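Long-range contacts in fervidolysin (Fervidobacterium pennivorans, PDB 1R6V), which degrades keratin into peptides as a subtilisin-like serine protease, which allows the bacterium to grow on native feathers: residues E139-T144 and Y428-L433; Y180-D185 and M227-F232; V338-P343 and L409-A414; T564-L569 and V588-N593; A616-I621 and Y635-A640. The protein carries 1 engineered substitution. One frame throughout, in Å; residues are numbered along the deposited sequence.

From the N terminus, residues 139-144 meet 428-433 far along the chain, both in the peptidase S8 region; contact 1 closes this long loop. Contacts 2 and 3 are both nested inside it, one after the other. Contact 2 ties a short strand to strand 225-230, and contact 3 sets helix 403-413 against strand 338-343; both reach the same mixed sheet. Contacts 1 and 3 touch through backbone pairing of Gly341 with Gly429 and Val431. Contacts 4 and 5 follow in series in the second beta-sandwich domain, where their side chains meet. Contact 4 closes a short loop round strand 573-577 and most of strand 584-589. Contact 5 closes the hairpin of strands 619-627 and 630-638.

Contact 1. Residues E139-T144 and Y428-L433; sequences EAIGVT and YGLVKL
Ile141 and Val431 lie side by side and point the same way. CG2 of Ile141 sits 3.6 Å from CG1 of Val431 and is also close to the Val431 carbonyl oxygen. That oxygen is buried by the contact and has no hydrogen-bonding partner in the model. Further along, Val143 and Leu433 cross obliquely, CG2 of Val143 meeting CD1 of Leu433 at 3.8 Å. Lys432 supplies the side-chain hydrogen bond. Its chain is bent at the second torsion (chi2 -71°), then runs extended to the amine. This brings NZ within 2.6 Å of Ala140 O, which it meets tilted out of the carbonyl plane. CD2 of Leu430 packs 3.4 Å from the same oxygen.

Helix 136-140 ends here in a Schellman motif. Gly142 takes a positive phi, and its N bonds back to Glu139 O. Ala140 is the last helical residue. The ammonium group thus sits at the C-terminal end of the helix, where the dipole would probably favour a positive charge. An alanine in place of Lys432 is likely to leave Ala140 O without this donor and to open a gap beside the helix end.

The next carbonyl is held by backbone instead. Leu433 N, in the first turn of helix 433-438, donates to Ile141 O at 2.8 Å, in the carbonyl plane but with a bent N-H...O angle of 137°. Val390 of helix 380-397 packs on both Ile141 and Leu433. Pro343 of strand 338-343 touches Ile141 and Leu430.

Contact 2. Residues Y180-D185 and M227-F232; sequences YRPAFD and MPIVIF
Tyr180 and Ile229 are joined by a single backbone bridge, and their side chains meet beside it. Tyr180 N donates to Pro228 O at 2.9 Å, and Val230 N returns a bond to Tyr180 O at 3.0 Å; both are nearly straight. Ile229 bends at its second torsion (chi2 -68°), bringing CD1 to 3.9 Å from Tyr180 CB. The tyrosine has CG opposite its backbone N (chi1 -171°), and the ring leads away from this strand. Its hydroxyl donates to Asp185 OD1 at 2.6 Å, on the anti side and 23° out of the carboxylate plane. The Tyr180-Asp185 bond spans the 3-10 segment 182-183. Pro182 N lies over one ring face, toward its rim.

Arg181 runs fully extended alongside Val230, its CG 4.1 Å from Val230 CB. The stretched chain carries the guanidinium past the valine to salt bridges with Asp233 and Glu186, and Phe184 CD1 covers part of one face. Pro182 sets CD 3.3 Å from Val230 O. Val230 O accepts a bond from a water, which accepts from Ala183 N, linking turn and strand end.

Strand 225-230 belongs to the mixed sheet of the subtilisin-like domain and pairs in parallel with strand 157-162. The side chain of Ile229 is about 7 Å from that of Asp162, the inferred charge-relay aspartate. Trp255 of helix 246-258 stacks on Tyr180 and touches Ile229, while helix 235-238 packs against Arg181, Ala183 and Phe184.

Contact 3. Residues V338-P343 and L409-A414; sequences VSVGAP and LLENTA
A helix packs here on a strand of the subtilisin-like alpha/beta domain: the C-terminal part of helix 403-413 lies against strand 338-343. Val340 carries most of the contact from the strand. Its CB points toward the helix, with CG1 beside the backbone N (chi1 -60°), and this one methyl does the touching. It lies 4.0 Å from Leu410 O, 4.2 Å from Glu411 CG and 4.3 Å from Ala414 CB.

Strand 338-343 pairs in parallel with strand 314-322 in the large mixed sheet of the domain. The axes of strand 338-343 and helix segment 409-413 come within 8.0 Å at an angle of 64°, so the helix runs steeply across the strand. No hydrogen bond joins the two segments.

Glu411 lies across from Ser339. Its chain is extended beyond CG, and OE2 comes 3.1 Å from Ser339 CB, the methylene rather than the hydroxyl. The serine OG is bonded to Gln315 O on the neighbouring strand. The glutamate's charge is met on its own helix, by Lys408 at OE1 and Arg407 at OE2. Leu410, beside Val340, also packs against Val390 and Leu394 of helix 380-397.

Contact 4. Residues T564-L569 and V588-N593; sequences TNLSTL and VAYARN
Tyr590 has its CG anti to the backbone N (chi1 178°), which sends the ring across to Leu566. Leu566 in turn places CG beside its own N (chi1 -59°), and the two side chains cross at about a right angle. CD1 of Leu566 stands 3.3 Å from the centroid of the Tyr590 ring, only 9° off the normal. This is a CH-pi contact centred on the face.

The hydroxyl makes the polar contact. Tyr590 OH donates to Thr564 O at 2.6 Å, and that oxygen lies in the plane of the ring. A leucine in place of Tyr590 would probably leave Thr564 O without this donor and Leu566 without the flat face it rests on.

Arg592 lays its CD alongside, 3.8 Å from Asn565 CA. Two bonds grip Asn565 OD1, from Ser567 OG and from Ser567 N; the latter makes an Asx turn that overlaps the type I turn from Leu566 to Leu569.

The contact lies at the surface of the second beta-sandwich domain. Residues 564-569 link strands 558-562 and 573-577, which belong to different sheets. Leu566 packs on Ile619 and Ile621 of strand 619-627, and Ile609 of strand 604-610 touches both Leu566 and Tyr590.

Contact 5. Residues A616-I621 and Y635-A640; sequences ATDITI and YGVLKA
Leu638 and Ile621, with much of their surface buried here, sit on one face of an antiparallel beta hairpin made by strands 619-627 and 630-638. Leu638 and Ile619 form a hydrogen-bonded pair: Leu638 N donates to Ile619 O at 2.8 Å, and Ile619 N to Leu638 O at 3.0 Å. Their side chains lie side by side. CG2 of Ile619 presses on Leu638 CB at 3.4 Å, tighter than usual for two carbons. Ile621 reaches the same leucine more loosely, its CD1 4.3 Å from Leu638 CB. Ile621 N donates to Gly636 O at 2.9 Å. On the other face Thr620 and Val637 form the non-hydrogen-bonded pair between them.

Ala640 also has much of its surface covered by the contact. Its CB rests on Thr617 CA at 3.7 Å, and its N donates to Asp618 OD1 at 2.7 Å, nearly along the C-O axis of that oxygen. Asp618 has CG beside its own N (chi1 -84°), which lets the carboxylate reach the backbone just past strand 630-638.

Backbone bonds hold the strands, and a side-chain oxygen takes over past Leu638. The isoleucines and Leu638 give one face an apolar character, and Leu566 and Leu569 pack there. An exposed carboxylate marks the end of the pairing.

Contact 1. Residues E139-T144 and Y428-L433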
# COMPACT_ATOMS: atom_id res chain seq x y z
N GLU A 139 -16.27 28.61 -5.09
CA GLU A 139 -16.65 29.20 -6.37
C GLU A 139 -15.98 28.43 -7.51
O GLU A 139 -16.61 28.14 -8.53
CB GLU A 139 -16.21 30.67 -6.45
CG GLU A 139 -16.85 31.37 -7.65
CD GLU A 139 -16.22 32.72 -7.98
OE1 GLU A 139 -15.58 33.31 -7.10
OE2 GLU A 139 -16.40 33.19 -9.13
N ALA A 140 -14.72 28.09 -7.33
CA ALA A 140 -13.99 27.38 -8.37
C ALA A 140 -14.60 26.03 -8.73
O ALA A 140 -14.57 25.64 -9.89
CB ALA A 140 -12.55 27.21 -7.96
N ILE A 141 -15.12 25.31 -7.74
CA ILE A 141 -15.69 24.00 -8.06
C ILE A 141 -17.16 24.07 -8.48
O ILE A 141 -17.77 23.04 -8.74
CB ILE A 141 -15.50 22.98 -6.89
CG1 ILE A 141 -16.21 23.44 -5.61
CG2 ILE A 141 -14.00 22.76 -6.66
CD1 ILE A 141 -16.17 22.43 -4.45
N GLY A 142 -17.71 25.27 -8.54
CA GLY A 142 -19.10 25.43 -8.98
C GLY A 142 -20.20 25.32 -7.94
O GLY A 142 -21.36 25.09 -8.28
N VAL A 143 -19.86 25.48 -6.67
CA VAL A 143 -20.86 25.41 -5.63
C VAL A 143 -21.77 26.64 -5.65
O VAL A 143 -21.31 27.75 -5.88
CB VAL A 143 -20.20 25.34 -4.23
CG1 VAL A 143 -21.25 25.54 -3.15
CG2 VAL A 143 -19.48 24.02 -4.05
N THR A 144 -23.07 26.44 -5.46
CA THR A 144 -24.00 27.56 -5.37
C THR A 144 -25.06 27.12 -4.37
O THR A 144 -25.23 25.92 -4.12
CB THR A 144 -24.68 27.93 -6.73
OG1 THR A 144 -25.56 26.88 -7.14
CG2 THR A 144 -23.63 28.18 -7.80
N TYR A 428 -7.23 14.95 -15.06
CA TYR A 428 -8.16 15.46 -16.06
C TYR A 428 -8.59 16.92 -15.87
O TYR A 428 -9.39 17.43 -16.66
CB TYR A 428 -9.38 14.54 -16.15
CG TYR A 428 -9.00 13.13 -16.55
CD1 TYR A 428 -8.65 12.19 -15.59
CD2 TYR A 428 -8.94 12.75 -17.89
CE1 TYR A 428 -8.23 10.91 -15.95
CE2 TYR A 428 -8.52 11.47 -18.26
CZ TYR A 428 -8.17 10.55 -17.28
OH TYR A 428 -7.74 9.29 -17.63
N GLY A 429 -8.07 17.58 -14.84
CA GLY A 429 -8.40 18.97 -14.61
C GLY A 429 -9.01 19.31 -13.27
O GLY A 429 -8.94 18.52 -12.33
N LEU A 430 -9.61 20.49 -13.19
CA LEU A 430 -10.26 20.99 -11.99
C LEU A 430 -11.58 20.27 -11.73
O LEU A 430 -12.45 20.21 -12.60
CB LEU A 430 -10.54 22.48 -12.15
CG LEU A 430 -11.47 23.14 -11.13
CD1 LEU A 430 -10.80 23.13 -9.74
CD2 LEU A 430 -11.76 24.59 -11.57
N VAL A 431 -11.75 19.74 -10.52
CA VAL A 431 -13.00 19.06 -10.19
C VAL A 431 -14.15 20.08 -10.25
O VAL A 431 -14.01 21.21 -9.79
CB VAL A 431 -12.91 18.40 -8.77
CG1 VAL A 431 -12.84 19.48 -7.69
CG2 VAL A 431 -14.12 17.48 -8.54
N LYS A 432 -15.27 19.67 -10.83
CA LYS A 432 -16.44 20.54 -10.96
C LYS A 432 -17.68 19.86 -10.40
O LYS A 432 -18.23 18.93 -11.00
CB LYS A 432 -16.65 20.90 -12.43
CG LYS A 432 -15.67 21.96 -12.93
CD LYS A 432 -16.03 23.29 -12.30
CE LYS A 432 -15.29 24.42 -12.96
NZ LYS A 432 -15.66 25.70 -12.29
N LEU A 433 -18.12 20.33 -9.24
CA LEU A 433 -19.29 19.77 -8.57
C LEU A 433 -20.55 19.99 -9.40
O LEU A 433 -21.39 19.09 -9.52
CB LEU A 433 -19.49 20.41 -7.19
CG LEU A 433 -20.17 19.64 -6.05
CD1 LEU A 433 -20.82 20.63 -5.11
CD2 LEU A 433 -21.17 18.63 -6.55

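Contact 2. Residues Y180-D185 and M227-F232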
# COMPACT_ATOMS: atom_id res chain seq x y z
N TYR A 180 -13.44 7.38 16.13
CA TYR A 180 -12.58 6.35 16.69
C TYR A 180 -11.10 6.75 16.76
O TYR A 180 -10.56 7.37 15.84
CB TYR A 180 -12.77 5.08 15.84
CG TYR A 180 -12.14 3.81 16.37
CD1 TYR A 180 -12.47 3.30 17.62
CD2 TYR A 180 -11.25 3.08 15.58
CE1 TYR A 180 -11.93 2.10 18.08
CE2 TYR A 180 -10.71 1.89 16.01
CZ TYR A 180 -11.05 1.40 17.26
OH TYR A 180 -10.50 0.20 17.69
N ARG A 181 -10.47 6.39 17.87
CA ARG A 181 -9.05 6.64 18.14
C ARG A 181 -8.49 5.22 18.27
O ARG A 181 -8.38 4.67 19.38
CB ARG A 181 -8.92 7.39 19.46
CG ARG A 181 -7.53 7.88 19.81
CD ARG A 181 -7.54 8.50 21.20
NE ARG A 181 -6.26 9.13 21.50
CZ ARG A 181 -5.95 9.68 22.67
NH1 ARG A 181 -6.84 9.69 23.65
NH2 ARG A 181 -4.76 10.24 22.83
N PRO A 182 -8.11 4.60 17.15
CA PRO A 182 -7.58 3.24 17.15
C PRO A 182 -6.39 2.91 18.05
O PRO A 182 -6.31 1.79 18.54
CB PRO A 182 -7.31 2.95 15.67
CG PRO A 182 -7.04 4.31 15.09
CD PRO A 182 -8.04 5.20 15.79
N ALA A 183 -5.49 3.86 18.28
CA ALA A 183 -4.32 3.60 19.10
C ALA A 183 -4.70 3.06 20.47
O ALA A 183 -3.95 2.29 21.07
CB ALA A 183 -3.49 4.87 19.25
N PHE A 184 -5.87 3.46 20.96
CA PHE A 184 -6.31 3.03 22.28
C PHE A 184 -7.68 2.39 22.26
O PHE A 184 -8.32 2.24 23.31
CB PHE A 184 -6.30 4.22 23.23
CG PHE A 184 -4.98 4.92 23.31
CD1 PHE A 184 -4.71 6.02 22.50
CD2 PHE A 184 -3.99 4.46 24.16
CE1 PHE A 184 -3.47 6.65 22.54
CE2 PHE A 184 -2.75 5.08 24.21
CZ PHE A 184 -2.49 6.18 23.39
N ASP A 185 -8.12 2.01 21.07
CA ASP A 185 -9.43 1.39 20.87
C ASP A 185 -10.47 2.19 21.63
O ASP A 185 -11.35 1.65 22.31
CB ASP A 185 -9.39 -0.07 21.33
CG ASP A 185 -10.69 -0.80 21.08
OD1 ASP A 185 -11.32 -0.55 20.03
OD2 ASP A 185 -11.07 -1.64 21.92
N MET A 227 -16.83 11.90 10.52
CA MET A 227 -16.46 10.82 11.45
C MET A 227 -14.94 10.88 11.61
O MET A 227 -14.20 10.52 10.70
CB MET A 227 -16.87 9.45 10.87
CG MET A 227 -16.32 8.22 11.64
SD MET A 227 -16.73 6.65 10.75
CE MET A 227 -18.45 6.34 11.44
N PRO A 228 -14.46 11.37 12.76
CA PRO A 228 -13.01 11.44 12.95
C PRO A 228 -12.35 10.09 13.28
O PRO A 228 -12.85 9.34 14.12
CB PRO A 228 -12.85 12.46 14.08
CG PRO A 228 -14.16 12.43 14.79
CD PRO A 228 -15.19 12.20 13.73
N ILE A 229 -11.26 9.79 12.58
CA ILE A 229 -10.47 8.58 12.80
C ILE A 229 -9.08 9.13 13.06
O ILE A 229 -8.45 9.71 12.18
CB ILE A 229 -10.45 7.64 11.57
CG1 ILE A 229 -11.88 7.24 11.15
CG2 ILE A 229 -9.59 6.40 11.89
CD1 ILE A 229 -12.66 6.33 12.16
N VAL A 230 -8.59 8.95 14.28
CA VAL A 230 -7.30 9.50 14.64
C VAL A 230 -6.14 8.59 14.30
O VAL A 230 -5.93 7.57 14.96
CB VAL A 230 -7.26 9.83 16.16
CG1 VAL A 230 -5.93 10.48 16.54
CG2 VAL A 230 -8.43 10.74 16.50
N ILE A 231 -5.39 8.93 13.25
CA ILE A 231 -4.24 8.13 12.90
C ILE A 231 -2.90 8.83 13.14
O ILE A 231 -1.84 8.20 13.03
CB ILE A 231 -4.34 7.55 11.46
CG1 ILE A 231 -4.34 8.66 10.40
CG2 ILE A 231 -5.60 6.70 11.36
CD1 ILE A 231 -3.78 8.16 9.04
N PHE A 232 -2.97 10.13 13.43
CA PHE A 232 -1.81 10.92 13.84
C PHE A 232 -2.28 11.43 15.19
O PHE A 232 -3.08 12.34 15.29
CB PHE A 232 -1.47 12.04 12.87
CG PHE A 232 -0.70 11.55 11.69
CD1 PHE A 232 -1.36 11.10 10.56
CD2 PHE A 232 0.69 11.41 11.77
CE1 PHE A 232 -0.66 10.50 9.51
CE2 PHE A 232 1.40 10.80 10.73
CZ PHE A 232 0.72 10.35 9.59
O HOH W 1 -5.50 6.75 17.64

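Contact 3. Residues V338-P343 and L409-A414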
# COMPACT_ATOMS: atom_id res chain seq x y z
N VAL A 338 -2.73 10.80 -10.70
CA VAL A 338 -3.63 11.89 -10.31
C VAL A 338 -4.92 11.86 -11.11
O VAL A 338 -4.89 11.83 -12.34
CB VAL A 338 -2.95 13.28 -10.52
CG1 VAL A 338 -3.93 14.39 -10.21
CG2 VAL A 338 -1.73 13.39 -9.63
N SER A 339 -6.06 11.88 -10.41
CA SER A 339 -7.36 11.87 -11.10
C SER A 339 -7.80 13.29 -11.44
O SER A 339 -8.10 13.60 -12.59
CB SER A 339 -8.44 11.18 -10.25
OG SER A 339 -8.62 11.86 -9.03
N VAL A 340 -7.84 14.16 -10.43
CA VAL A 340 -8.26 15.55 -10.62
C VAL A 340 -7.53 16.47 -9.65
O VAL A 340 -6.86 16.02 -8.71
CB VAL A 340 -9.79 15.74 -10.36
CG1 VAL A 340 -10.61 14.87 -11.33
CG2 VAL A 340 -10.13 15.38 -8.91
N GLY A 341 -7.65 17.77 -9.89
CA GLY A 341 -7.05 18.74 -9.00
C GLY A 341 -8.19 19.53 -8.37
O GLY A 341 -9.33 19.52 -8.86
N ALA A 342 -7.91 20.20 -7.26
CA ALA A 342 -8.93 21.01 -6.60
C ALA A 342 -8.22 22.17 -5.92
O ALA A 342 -7.00 22.12 -5.74
CB ALA A 342 -9.71 20.17 -5.55
N PRO A 343 -8.97 23.20 -5.51
CA PRO A 343 -8.38 24.37 -4.84
C PRO A 343 -7.53 23.92 -3.65
O PRO A 343 -8.00 23.17 -2.81
CB PRO A 343 -9.61 25.20 -4.43
CG PRO A 343 -10.76 24.24 -4.50
CD PRO A 343 -10.43 23.35 -5.65
N LEU A 409 -16.93 9.83 -12.95
CA LEU A 409 -17.82 10.98 -13.10
C LEU A 409 -17.00 12.24 -12.89
O LEU A 409 -17.11 13.21 -13.64
CB LEU A 409 -18.96 10.92 -12.08
CG LEU A 409 -19.95 12.09 -12.11
CD1 LEU A 409 -20.49 12.36 -13.55
CD2 LEU A 409 -21.10 11.77 -11.18
N LEU A 410 -16.15 12.23 -11.86
CA LEU A 410 -15.31 13.39 -11.60
C LEU A 410 -14.36 13.69 -12.75
O LEU A 410 -14.19 14.85 -13.13
CB LEU A 410 -14.46 13.17 -10.34
CG LEU A 410 -15.22 13.04 -9.02
CD1 LEU A 410 -14.21 12.85 -7.92
CD2 LEU A 410 -16.08 14.23 -8.77
N GLU A 411 -13.73 12.66 -13.30
CA GLU A 411 -12.78 12.84 -14.38
C GLU A 411 -13.47 13.26 -15.67
O GLU A 411 -12.95 14.10 -16.40
CB GLU A 411 -11.98 11.55 -14.58
CG GLU A 411 -11.06 11.24 -13.39
CD GLU A 411 -10.40 9.87 -13.46
OE1 GLU A 411 -10.63 9.14 -14.45
OE2 GLU A 411 -9.66 9.53 -12.52
N ASN A 412 -14.65 12.70 -15.93
CA ASN A 412 -15.39 13.04 -17.14
C ASN A 412 -15.95 14.46 -17.13
O ASN A 412 -16.21 15.02 -18.20
CB ASN A 412 -16.55 12.07 -17.36
CG ASN A 412 -16.08 10.67 -17.72
OD1 ASN A 412 -14.93 10.46 -18.09
ND2 ASN A 412 -16.99 9.70 -17.62
N THR A 413 -16.11 15.06 -15.95
CA THR A 413 -16.67 16.40 -15.86
C THR A 413 -15.71 17.49 -15.41
O THR A 413 -16.11 18.65 -15.25
CB THR A 413 -17.92 16.43 -14.93
OG1 THR A 413 -17.57 15.94 -13.63
CG2 THR A 413 -19.03 15.57 -15.51
N ALA A 414 -14.45 17.12 -15.22
CA ALA A 414 -13.44 18.08 -14.78
C ALA A 414 -13.21 19.13 -15.85
O ALA A 414 -13.33 18.86 -17.03
CB ALA A 414 -12.12 17.37 -14.46

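Contact 4. Residues T564-L569 and V588-N593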
# COMPACT_ATOMS: atom_id res chain seq x y z
N THR A 564 33.85 -32.56 -9.81
CA THR A 564 34.70 -33.28 -8.86
C THR A 564 34.67 -34.80 -9.01
O THR A 564 33.64 -35.38 -9.28
CB THR A 564 34.29 -32.92 -7.41
OG1 THR A 564 34.22 -31.49 -7.28
CG2 THR A 564 35.31 -33.46 -6.41
N ASN A 565 35.83 -35.44 -8.83
CA ASN A 565 35.90 -36.89 -8.91
C ASN A 565 35.55 -37.46 -7.53
O ASN A 565 36.26 -37.20 -6.56
CB ASN A 565 37.30 -37.33 -9.33
CG ASN A 565 37.53 -38.81 -9.12
OD1 ASN A 565 36.62 -39.62 -9.29
ND2 ASN A 565 38.76 -39.17 -8.76
N LEU A 566 34.47 -38.23 -7.45
CA LEU A 566 34.05 -38.81 -6.18
C LEU A 566 34.16 -40.33 -6.19
O LEU A 566 33.41 -41.03 -5.50
CB LEU A 566 32.59 -38.43 -5.88
CG LEU A 566 32.27 -36.93 -5.78
CD1 LEU A 566 30.79 -36.74 -5.43
CD2 LEU A 566 33.13 -36.30 -4.71
N SER A 567 35.11 -40.85 -6.97
CA SER A 567 35.32 -42.29 -7.08
C SER A 567 35.72 -42.92 -5.75
O SER A 567 35.55 -44.13 -5.56
CB SER A 567 36.38 -42.59 -8.14
OG SER A 567 37.63 -42.03 -7.77
N THR A 568 36.25 -42.10 -4.85
CA THR A 568 36.68 -42.57 -3.53
C THR A 568 35.51 -42.72 -2.57
O THR A 568 35.67 -43.22 -1.46
CB THR A 568 37.69 -41.60 -2.89
OG1 THR A 568 37.09 -40.31 -2.76
CG2 THR A 568 38.95 -41.49 -3.74
N LEU A 569 34.34 -42.26 -2.99
CA LEU A 569 33.15 -42.35 -2.16
C LEU A 569 32.34 -43.58 -2.53
O LEU A 569 32.38 -44.04 -3.67
CB LEU A 569 32.28 -41.09 -2.31
CG LEU A 569 32.88 -39.79 -1.79
CD1 LEU A 569 31.87 -38.65 -1.91
CD2 LEU A 569 33.28 -39.96 -0.34
N VAL A 588 19.71 -39.48 -7.54
CA VAL A 588 20.25 -40.10 -8.75
C VAL A 588 21.75 -40.34 -8.60
O VAL A 588 22.44 -39.60 -7.90
CB VAL A 588 19.99 -39.21 -9.98
CG1 VAL A 588 20.70 -37.88 -9.83
CG2 VAL A 588 20.43 -39.92 -11.25
N ALA A 589 22.26 -41.39 -9.24
CA ALA A 589 23.68 -41.69 -9.14
C ALA A 589 24.49 -40.49 -9.58
O ALA A 589 24.17 -39.83 -10.57
CB ALA A 589 24.03 -42.90 -10.01
N TYR A 590 25.55 -40.21 -8.83
CA TYR A 590 26.44 -39.10 -9.14
C TYR A 590 27.30 -39.50 -10.33
O TYR A 590 27.81 -40.62 -10.39
CB TYR A 590 27.35 -38.81 -7.96
CG TYR A 590 28.35 -37.71 -8.20
CD1 TYR A 590 28.06 -36.38 -7.86
CD2 TYR A 590 29.60 -37.99 -8.77
CE1 TYR A 590 28.99 -35.37 -8.06
CE2 TYR A 590 30.54 -36.98 -8.97
CZ TYR A 590 30.23 -35.67 -8.62
OH TYR A 590 31.14 -34.67 -8.81
N ALA A 591 27.45 -38.58 -11.27
CA ALA A 591 28.28 -38.81 -12.45
C ALA A 591 29.04 -37.53 -12.75
O ALA A 591 28.44 -36.49 -13.03
CB ALA A 591 27.42 -39.22 -13.63
N ARG A 592 30.37 -37.59 -12.67
CA ARG A 592 31.22 -36.45 -12.93
C ARG A 592 31.01 -35.91 -14.33
O ARG A 592 30.95 -36.68 -15.29
CB ARG A 592 32.69 -36.84 -12.74
CG ARG A 592 33.67 -35.69 -12.85
CD ARG A 592 35.11 -36.11 -12.50
NE ARG A 592 35.91 -36.48 -13.67
CZ ARG A 592 35.75 -37.59 -14.38
NH1 ARG A 592 34.80 -38.46 -14.05
NH2 ARG A 592 36.53 -37.83 -15.42
N ASN A 593 30.88 -34.59 -14.44
CA ASN A 593 30.69 -33.91 -15.72
C ASN A 593 29.37 -34.20 -16.41
O ASN A 593 29.17 -33.82 -17.57
CB ASN A 593 31.86 -34.23 -16.65
CG ASN A 593 33.16 -33.60 -16.19
OD1 ASN A 593 34.25 -34.06 -16.53
ND2 ASN A 593 33.04 -32.52 -15.42

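Contact 5. Residues A616-I621 and Y635-A640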
# COMPACT_ATOMS: atom_id res chain seq x y z
N ALA A 616 36.28 -40.46 4.38
CA ALA A 616 37.50 -40.68 5.15
C ALA A 616 38.21 -39.36 5.43
O ALA A 616 38.83 -39.19 6.47
CB ALA A 616 38.42 -41.62 4.39
N THR A 617 38.09 -38.42 4.49
CA THR A 617 38.73 -37.11 4.59
C THR A 617 37.80 -36.05 3.99
O THR A 617 36.90 -36.40 3.24
CB THR A 617 40.07 -37.11 3.80
OG1 THR A 617 40.92 -38.15 4.30
CG2 THR A 617 40.78 -35.77 3.94
N ASP A 618 38.02 -34.78 4.33
CA ASP A 618 37.21 -33.69 3.79
C ASP A 618 37.35 -33.70 2.28
O ASP A 618 38.44 -33.90 1.75
CB ASP A 618 37.68 -32.33 4.29
CG ASP A 618 37.12 -31.96 5.65
OD1 ASP A 618 36.54 -32.84 6.31
OD2 ASP A 618 37.27 -30.79 6.04
N ILE A 619 36.24 -33.48 1.58
CA ILE A 619 36.30 -33.42 0.14
C ILE A 619 35.42 -32.28 -0.33
O ILE A 619 34.23 -32.21 0.02
CB ILE A 619 35.88 -34.76 -0.52
CG1 ILE A 619 36.01 -34.65 -2.04
CG2 ILE A 619 34.45 -35.11 -0.15
CD1 ILE A 619 35.95 -36.00 -2.73
N THR A 620 36.00 -31.36 -1.09
CA THR A 620 35.25 -30.24 -1.62
C THR A 620 34.65 -30.68 -2.94
O THR A 620 35.35 -31.21 -3.80
CB THR A 620 36.15 -29.02 -1.85
OG1 THR A 620 36.57 -28.50 -0.58
CG2 THR A 620 35.39 -27.93 -2.61
N ILE A 621 33.35 -30.48 -3.10
CA ILE A 621 32.66 -30.87 -4.33
C ILE A 621 32.29 -29.58 -5.04
O ILE A 621 31.73 -28.67 -4.44
CB ILE A 621 31.41 -31.69 -3.99
CG1 ILE A 621 31.83 -32.88 -3.11
CG2 ILE A 621 30.72 -32.14 -5.26
CD1 ILE A 621 30.68 -33.70 -2.57
N TYR A 635 29.56 -24.94 -4.74
CA TYR A 635 30.47 -25.86 -4.10
C TYR A 635 29.97 -26.16 -2.70
O TYR A 635 29.03 -25.53 -2.21
CB TYR A 635 31.89 -25.26 -4.03
CG TYR A 635 32.05 -24.10 -3.09
CD1 TYR A 635 32.59 -24.27 -1.81
CD2 TYR A 635 31.63 -22.82 -3.46
CE1 TYR A 635 32.71 -23.21 -0.93
CE2 TYR A 635 31.74 -21.76 -2.58
CZ TYR A 635 32.27 -21.95 -1.33
OH TYR A 635 32.35 -20.88 -0.48
N GLY A 636 30.60 -27.15 -2.08
CA GLY A 636 30.23 -27.54 -0.73
C GLY A 636 31.35 -28.42 -0.25
O GLY A 636 32.22 -28.80 -1.03
N VAL A 637 31.34 -28.76 1.02
CA VAL A 637 32.38 -29.61 1.56
C VAL A 637 31.75 -30.78 2.28
O VAL A 637 30.87 -30.60 3.12
CB VAL A 637 33.26 -28.83 2.57
CG1 VAL A 637 34.34 -29.75 3.14
CG2 VAL A 637 33.90 -27.61 1.89
N LEU A 638 32.15 -31.99 1.90
CA LEU A 638 31.65 -33.20 2.56
C LEU A 638 32.71 -33.43 3.63
O LEU A 638 33.82 -33.86 3.32
CB LEU A 638 31.62 -34.37 1.58
CG LEU A 638 31.20 -35.74 2.11
CD1 LEU A 638 29.73 -35.70 2.54
CD2 LEU A 638 31.40 -36.79 1.03
N LYS A 639 32.37 -33.11 4.87
CA LYS A 639 33.32 -33.24 5.98
C LYS A 639 33.62 -34.70 6.32
O LYS A 639 32.77 -35.58 6.19
CB LYS A 639 32.79 -32.51 7.22
CG LYS A 639 32.76 -30.99 7.09
CD LYS A 639 32.34 -30.32 8.40
CE LYS A 639 32.28 -28.79 8.28
NZ LYS A 639 31.96 -28.13 9.58
N ALA A 640 34.86 -34.97 6.74
CA ALA A 640 35.21 -36.34 7.08
C ALA A 640 34.26 -36.83 8.17
O ALA A 640 33.84 -36.06 9.03
CB ALA A 640 36.66 -36.41 7.56